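Local coordinates for protein KLLA0B12012p (Kluyveromyces lactis, PDB 6Y3P) that is Pby1, a direct partner of the mRNA decapping enzyme Dcp2, whose C-terminal ATP-grasp domain, related to tubulin-tyrosine ligases, probably binds ATP, at residues L205-I217 against S278-S290. Sequence-based numbering, arbitrary orientation. Where two conformers were deposited one is given.
Sequences LLLSEAHGRKFHI and SVIEFDALKDIPS. With SO4 (sulfate ion), chain C; SO4 (sulfate ion), chain D.
Just before strand 215-224 of the larger antiparallel sheet in this ATP-grasp domain, the tight turns of 205-217 meet the loop of 278-290 through Glu209 and Asp287, which clasp each other's backbones. Glu209 N donates to Asp287 OD2 at 3.1 Å, nearly in line with the C-O bond, and Asp287 N returns a bond to Glu209 OE2 at 3.0 Å, arriving 41° above that carboxylate's plane. Glu209 reaches it because CG sits between its own N and carbonyl carbon (chi1 62°) and the chain beyond runs extended. Acidic residues suit both places, each accepting a loop N-H, although OE2 and OD2 lie just 3.8 Å apart; the two N-H donors probably offset some of that repulsion. An alanine in place of Glu209 would probably leave Asp287 N without the acceptor that OE2 provides, so that of the two bonds just the one to OD2 could remain.

Below the clasp the contact turns apolar, as branched and aromatic residues suit a buried layer. Both methyls of Leu207 straddle CG1 of Ile288, CD2 at 3.8 Å, while CD1 of Ile288 reaches CZ of Phe215. Leu285 CD1 lies over one face of the Phe215 ring, 4.4 Å from CZ. Phe215 CE2 in turn meets the edge of Phe282, whose CE1 is touched by Ile217 CD1 at 3.6 Å. Phe239 and Val335 of the neighbouring strands also touch Phe215, and Ile296 of helix 290-313 packs on Phe282 and Ile217.

Farther along, Ser278 CB abuts NH2 of Arg213 at the guanidinium edge, in its plane. Paired side-chain-to-backbone hydrogen bonds thus link the type I turns Ser208-His211 and Leu285-Ile288, beside an apolar layer between sheet and helix in an ATP-grasp fold.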
loop_
_atom_site.group_PDB
_atom_site.type_symbol
_atom_site.label_atom_id
_atom_site.label_comp_id
_atom_site.label_asym_id
_atom_site.label_seq_id
_atom_site.Cartn_x
_atom_site.Cartn_y
_atom_site.Cartn_z
ATOM N N LEU A 205 1.747 -4.741 -17.843
ATOM C CA LEU A 205 3.052 -4.654 -18.499
ATOM C C LEU A 205 3.694 -6.041 -18.411
ATOM O O LEU A 205 3.835 -6.608 -17.316
ATOM C CB LEU A 205 3.945 -3.598 -17.807
ATOM C CG LEU A 205 5.385 -3.434 -18.303
ATOM C CD1 LEU A 205 5.443 -3.119 -19.796
ATOM C CD2 LEU A 205 6.113 -2.365 -17.488
ATOM N N LEU A 206 3.987 -6.602 -19.585
ATOM C CA LEU A 206 4.565 -7.939 -19.770
ATOM C C LEU A 206 5.948 -7.807 -20.347
ATOM O O LEU A 206 6.106 -7.232 -21.424
ATOM C CB LEU A 206 3.658 -8.824 -20.648
ATOM C CG LEU A 206 2.233 -8.972 -20.085
ATOM C CD1 LEU A 206 1.302 -9.637 -21.106
ATOM C CD2 LEU A 206 2.238 -9.662 -18.703
ATOM N N LEU A 207 6.936 -8.283 -19.591
ATOM C CA LEU A 207 8.359 -8.181 -19.890
ATOM C C LEU A 207 8.880 -9.480 -20.371
ATOM O O LEU A 207 8.464 -10.514 -19.855
ATOM C CB LEU A 207 9.161 -7.724 -18.633
ATOM C CG LEU A 207 8.742 -6.351 -18.025
ATOM C CD1 LEU A 207 9.502 -6.055 -16.730
ATOM C CD2 LEU A 207 8.907 -5.213 -19.049
ATOM N N SER A 208 9.795 -9.430 -21.355
ATOM C CA SER A 208 10.437 -10.588 -21.990
ATOM C C SER A 208 11.144 -11.432 -20.919
ATOM O O SER A 208 10.799 -12.592 -20.724
ATOM C CB SER A 208 11.435 -10.108 -23.045
ATOM O OG SER A 208 12.434 -11.059 -23.385
ATOM N N GLU A 209 12.083 -10.805 -20.203
ATOM C CA GLU A 209 12.898 -11.371 -19.143
ATOM C C GLU A 209 12.097 -12.115 -18.030
ATOM O O GLU A 209 12.598 -13.080 -17.472
ATOM C CB GLU A 209 13.792 -10.281 -18.558
ATOM C CG GLU A 209 13.042 -9.122 -17.918
ATOM C CD GLU A 209 13.965 -8.068 -17.355
ATOM O OE1 GLU A 209 15.039 -8.431 -16.827
ATOM O OE2 GLU A 209 13.631 -6.869 -17.472
ATOM N N ALA A 210 10.861 -11.704 -17.763
ATOM C CA ALA A 210 10.013 -12.361 -16.777
ATOM C C ALA A 210 9.152 -13.483 -17.404
ATOM O O ALA A 210 8.249 -13.997 -16.748
ATOM C CB ALA A 210 9.111 -11.334 -16.127
ATOM N N HIS A 211 9.408 -13.834 -18.676
ATOM C CA HIS A 211 8.657 -14.830 -19.441
ATOM C C HIS A 211 7.127 -14.592 -19.387
ATOM O O HIS A 211 6.367 -15.525 -19.127
ATOM C CB HIS A 211 9.041 -16.260 -19.045
ATOM C CG HIS A 211 10.502 -16.544 -19.183
ATOM N ND1 HIS A 211 11.419 -16.092 -18.244
ATOM C CD2 HIS A 211 11.164 -17.222 -20.143
ATOM C CE1 HIS A 211 12.598 -16.513 -18.661
ATOM N NE2 HIS A 211 12.495 -17.190 -19.803
ATOM N N GLY A 212 6.722 -13.333 -19.601
ATOM C CA GLY A 212 5.332 -12.884 -19.679
ATOM C C GLY A 212 4.483 -12.977 -18.430
ATOM O O GLY A 212 3.252 -13.031 -18.506
ATOM N N ARG A 213 5.140 -13.015 -17.282
ATOM C CA ARG A 213 4.517 -13.062 -15.971
ATOM C C ARG A 213 4.327 -11.603 -15.549
ATOM O O ARG A 213 5.247 -10.788 -15.711
ATOM C CB ARG A 213 5.442 -13.799 -14.985
ATOM C CG ARG A 213 5.583 -15.306 -15.270
ATOM C CD ARG A 213 6.858 -15.879 -14.671
ATOM N NE ARG A 213 6.804 -15.952 -13.213
ATOM C CZ ARG A 213 7.691 -15.410 -12.381
ATOM N NH1 ARG A 213 8.734 -14.737 -12.855
ATOM N NH2 ARG A 213 7.542 -15.537 -11.069
ATOM N N LYS A 214 3.118 -11.258 -15.082
ATOM C CA LYS A 214 2.805 -9.891 -14.660
ATOM C C LYS A 214 3.396 -9.604 -13.281
ATOM O O LYS A 214 3.765 -10.530 -12.558
ATOM C CB LYS A 214 1.280 -9.628 -14.682
ATOM C CG LYS A 214 0.509 -10.275 -13.547
ATOM C CD LYS A 214 -0.814 -9.560 -13.262
ATOM C CE LYS A 214 -1.775 -10.398 -12.429
ATOM N NZ LYS A 214 -1.244 -10.716 -11.067
ATOM N N PHE A 215 3.465 -8.323 -12.902
ATOM C CA PHE A 215 4.004 -7.972 -11.591
ATOM C C PHE A 215 3.339 -6.773 -11.010
ATOM O O PHE A 215 2.723 -5.963 -11.721
ATOM C CB PHE A 215 5.538 -7.727 -11.677
ATOM C CG PHE A 215 5.969 -6.458 -12.396
ATOM C CD1 PHE A 215 6.063 -6.421 -13.786
ATOM C CD2 PHE A 215 6.297 -5.307 -11.681
ATOM C CE1 PHE A 215 6.430 -5.242 -14.445
ATOM C CE2 PHE A 215 6.681 -4.144 -12.336
ATOM C CZ PHE A 215 6.743 -4.111 -13.712
ATOM N N HIS A 216 3.475 -6.664 -9.698
ATOM C CA HIS A 216 3.063 -5.458 -9.022
ATOM C C HIS A 216 4.301 -4.892 -8.340
ATOM O O HIS A 216 5.327 -5.590 -8.202
ATOM C CB HIS A 216 1.820 -5.614 -8.121
ATOM C CG HIS A 216 1.963 -6.553 -6.967
ATOM N ND1 HIS A 216 2.100 -6.083 -5.670
ATOM C CD2 HIS A 216 1.913 -7.905 -6.940
ATOM C CE1 HIS A 216 2.128 -7.161 -4.901
ATOM N NE2 HIS A 216 2.051 -8.282 -5.622
ATOM N N ILE A 217 4.255 -3.591 -8.029
ATOM C CA ILE A 217 5.339 -2.876 -7.389
ATOM C C ILE A 217 4.991 -2.714 -5.905
ATOM O O ILE A 217 3.895 -2.279 -5.544
ATOM C CB ILE A 217 5.692 -1.508 -8.043
ATOM C CG1 ILE A 217 6.123 -1.690 -9.514
ATOM C CG2 ILE A 217 6.790 -0.792 -7.230
ATOM C CD1 ILE A 217 6.367 -0.412 -10.301
ATOM N N SER A 278 8.482 -14.832 -7.127
ATOM C CA SER A 278 9.724 -14.162 -7.526
ATOM C C SER A 278 9.677 -12.670 -7.205
ATOM O O SER A 278 8.702 -11.989 -7.530
ATOM C CB SER A 278 10.003 -14.370 -9.013
ATOM O OG SER A 278 11.392 -14.323 -9.311
ATOM N N VAL A 279 10.735 -12.190 -6.533
ATOM C CA VAL A 279 10.949 -10.809 -6.081
ATOM C C VAL A 279 12.302 -10.341 -6.619
ATOM O O VAL A 279 13.328 -10.950 -6.327
ATOM C CB VAL A 279 10.904 -10.653 -4.527
ATOM C CG1 VAL A 279 11.045 -9.185 -4.129
ATOM C CG2 VAL A 279 9.631 -11.245 -3.932
ATOM N N ILE A 280 12.280 -9.287 -7.433
ATOM C CA ILE A 280 13.428 -8.626 -8.056
ATOM C C ILE A 280 13.229 -7.139 -7.747
ATOM O O ILE A 280 12.082 -6.656 -7.724
ATOM C CB ILE A 280 13.435 -8.841 -9.615
ATOM C CG1 ILE A 280 13.277 -10.336 -10.033
ATOM C CG2 ILE A 280 14.666 -8.195 -10.318
ATOM C CD1 ILE A 280 14.394 -11.362 -9.546
ATOM N N GLU A 281 14.342 -6.412 -7.561
ATOM C CA GLU A 281 14.339 -4.965 -7.385
ATOM C C GLU A 281 13.858 -4.381 -8.712
ATOM O O GLU A 281 14.346 -4.763 -9.791
ATOM C CB GLU A 281 15.743 -4.432 -7.045
ATOM C CG GLU A 281 15.742 -2.948 -6.687
ATOM C CD GLU A 281 17.075 -2.290 -6.390
ATOM O OE1 GLU A 281 18.105 -3.001 -6.345
ATOM O OE2 GLU A 281 17.086 -1.050 -6.218
ATOM N N PHE A 282 12.877 -3.472 -8.625
ATOM C CA PHE A 282 12.297 -2.821 -9.787
ATOM C C PHE A 282 13.316 -2.256 -10.781
ATOM O O PHE A 282 13.169 -2.492 -11.983
ATOM C CB PHE A 282 11.321 -1.743 -9.340
ATOM C CG PHE A 282 10.781 -0.930 -10.489
ATOM C CD1 PHE A 282 9.823 -1.457 -11.342
ATOM C CD2 PHE A 282 11.203 0.383 -10.690
ATOM C CE1 PHE A 282 9.315 -0.703 -12.391
ATOM C CE2 PHE A 282 10.703 1.135 -11.761
ATOM C CZ PHE A 282 9.768 0.582 -12.611
ATOM N N ASP A 283 14.349 -1.531 -10.293
ATOM C CA ASP A 283 15.359 -0.907 -11.150
ATOM C C ASP A 283 16.259 -1.901 -11.859
ATOM O O ASP A 283 16.932 -1.537 -12.822
ATOM C CB ASP A 283 16.201 0.145 -10.391
ATOM C CG ASP A 283 16.907 1.133 -11.318
ATOM O OD1 ASP A 283 16.209 1.836 -12.084
ATOM O OD2 ASP A 283 18.162 1.137 -11.341
ATOM N N ALA A 284 16.276 -3.153 -11.396
ATOM C CA ALA A 284 17.058 -4.206 -12.025
ATOM C C ALA A 284 16.341 -4.746 -13.279
ATOM O O ALA A 284 16.925 -5.569 -13.974
ATOM C CB ALA A 284 17.307 -5.342 -11.026
ATOM N N LEU A 285 15.073 -4.331 -13.548
ATOM C CA LEU A 285 14.343 -4.794 -14.732
ATOM C C LEU A 285 14.763 -3.910 -15.946
ATOM O O LEU A 285 14.252 -2.811 -16.124
ATOM C CB LEU A 285 12.833 -4.777 -14.475
ATOM C CG LEU A 285 12.340 -5.602 -13.249
ATOM C CD1 LEU A 285 10.889 -5.250 -12.904
ATOM C CD2 LEU A 285 12.494 -7.129 -13.484
ATOM N N LYS A 286 15.764 -4.377 -16.725
ATOM C CA LYS A 286 16.329 -3.600 -17.821
ATOM C C LYS A 286 15.475 -3.614 -19.076
ATOM O O LYS A 286 15.673 -2.761 -19.940
ATOM C CB LYS A 286 17.787 -3.985 -18.111
ATOM C CG LYS A 286 18.733 -3.869 -16.906
ATOM C CD LYS A 286 18.713 -2.512 -16.198
ATOM C CE LYS A 286 19.645 -2.498 -15.008
ATOM N NZ LYS A 286 19.363 -1.356 -14.094
ATOM N N ASP A 287 14.478 -4.520 -19.159
ATOM C CA ASP A 287 13.539 -4.542 -20.284
ATOM C C ASP A 287 12.543 -3.375 -20.194
ATOM O O ASP A 287 11.853 -3.053 -21.176
ATOM C CB ASP A 287 12.882 -5.904 -20.444
ATOM C CG ASP A 287 13.801 -6.925 -21.088
ATOM O OD1 ASP A 287 14.800 -6.514 -21.755
ATOM O OD2 ASP A 287 13.474 -8.114 -21.035
ATOM N N ILE A 288 12.580 -2.648 -19.060
ATOM C CA ILE A 288 11.835 -1.397 -18.907
ATOM C C ILE A 288 12.867 -0.329 -19.279
ATOM O O ILE A 288 13.854 -0.220 -18.563
ATOM C CB ILE A 288 11.241 -1.161 -17.472
ATOM C CG1 ILE A 288 10.351 -2.343 -17.027
ATOM C CG2 ILE A 288 10.439 0.166 -17.438
ATOM C CD1 ILE A 288 9.997 -2.329 -15.533
ATOM N N PRO A 289 12.715 0.444 -20.383
ATOM C CA PRO A 289 13.711 1.516 -20.659
ATOM C C PRO A 289 13.886 2.450 -19.452
ATOM O O PRO A 289 12.912 2.718 -18.776
ATOM C CB PRO A 289 13.149 2.234 -21.904
ATOM C CG PRO A 289 12.100 1.284 -22.497
ATOM C CD PRO A 289 11.589 0.472 -21.350
ATOM N N SER A 290 15.110 2.908 -19.148
ATOM C CA SER A 290 15.368 3.765 -17.983
ATOM C C SER A 290 14.451 4.993 -17.857
ATOM O O SER A 290 14.028 5.285 -16.742
ATOM C CB SER A 290 16.834 4.185 -17.886
ATOM O OG SER A 290 17.233 4.871 -19.057
HETATM S S SO4 C . 17.726 2.424 -22.164
HETATM O O1 SO4 C . 17.194 2.530 -23.517
HETATM O O2 SO4 C . 19.194 2.470 -22.181
HETATM O O3 SO4 C . 17.297 1.182 -21.550
HETATM O O4 SO4 C . 17.229 3.534 -21.394
HETATM S S SO4 D . 20.474 1.492 -16.569
HETATM O O1 SO4 D . 19.898 1.616 -17.910
HETATM O O2 SO4 D . 21.418 2.589 -16.336
HETATM O O3 SO4 D . 19.400 1.564 -15.580
HETATM O O4 SO4 D . 21.169 0.202 -16.456
#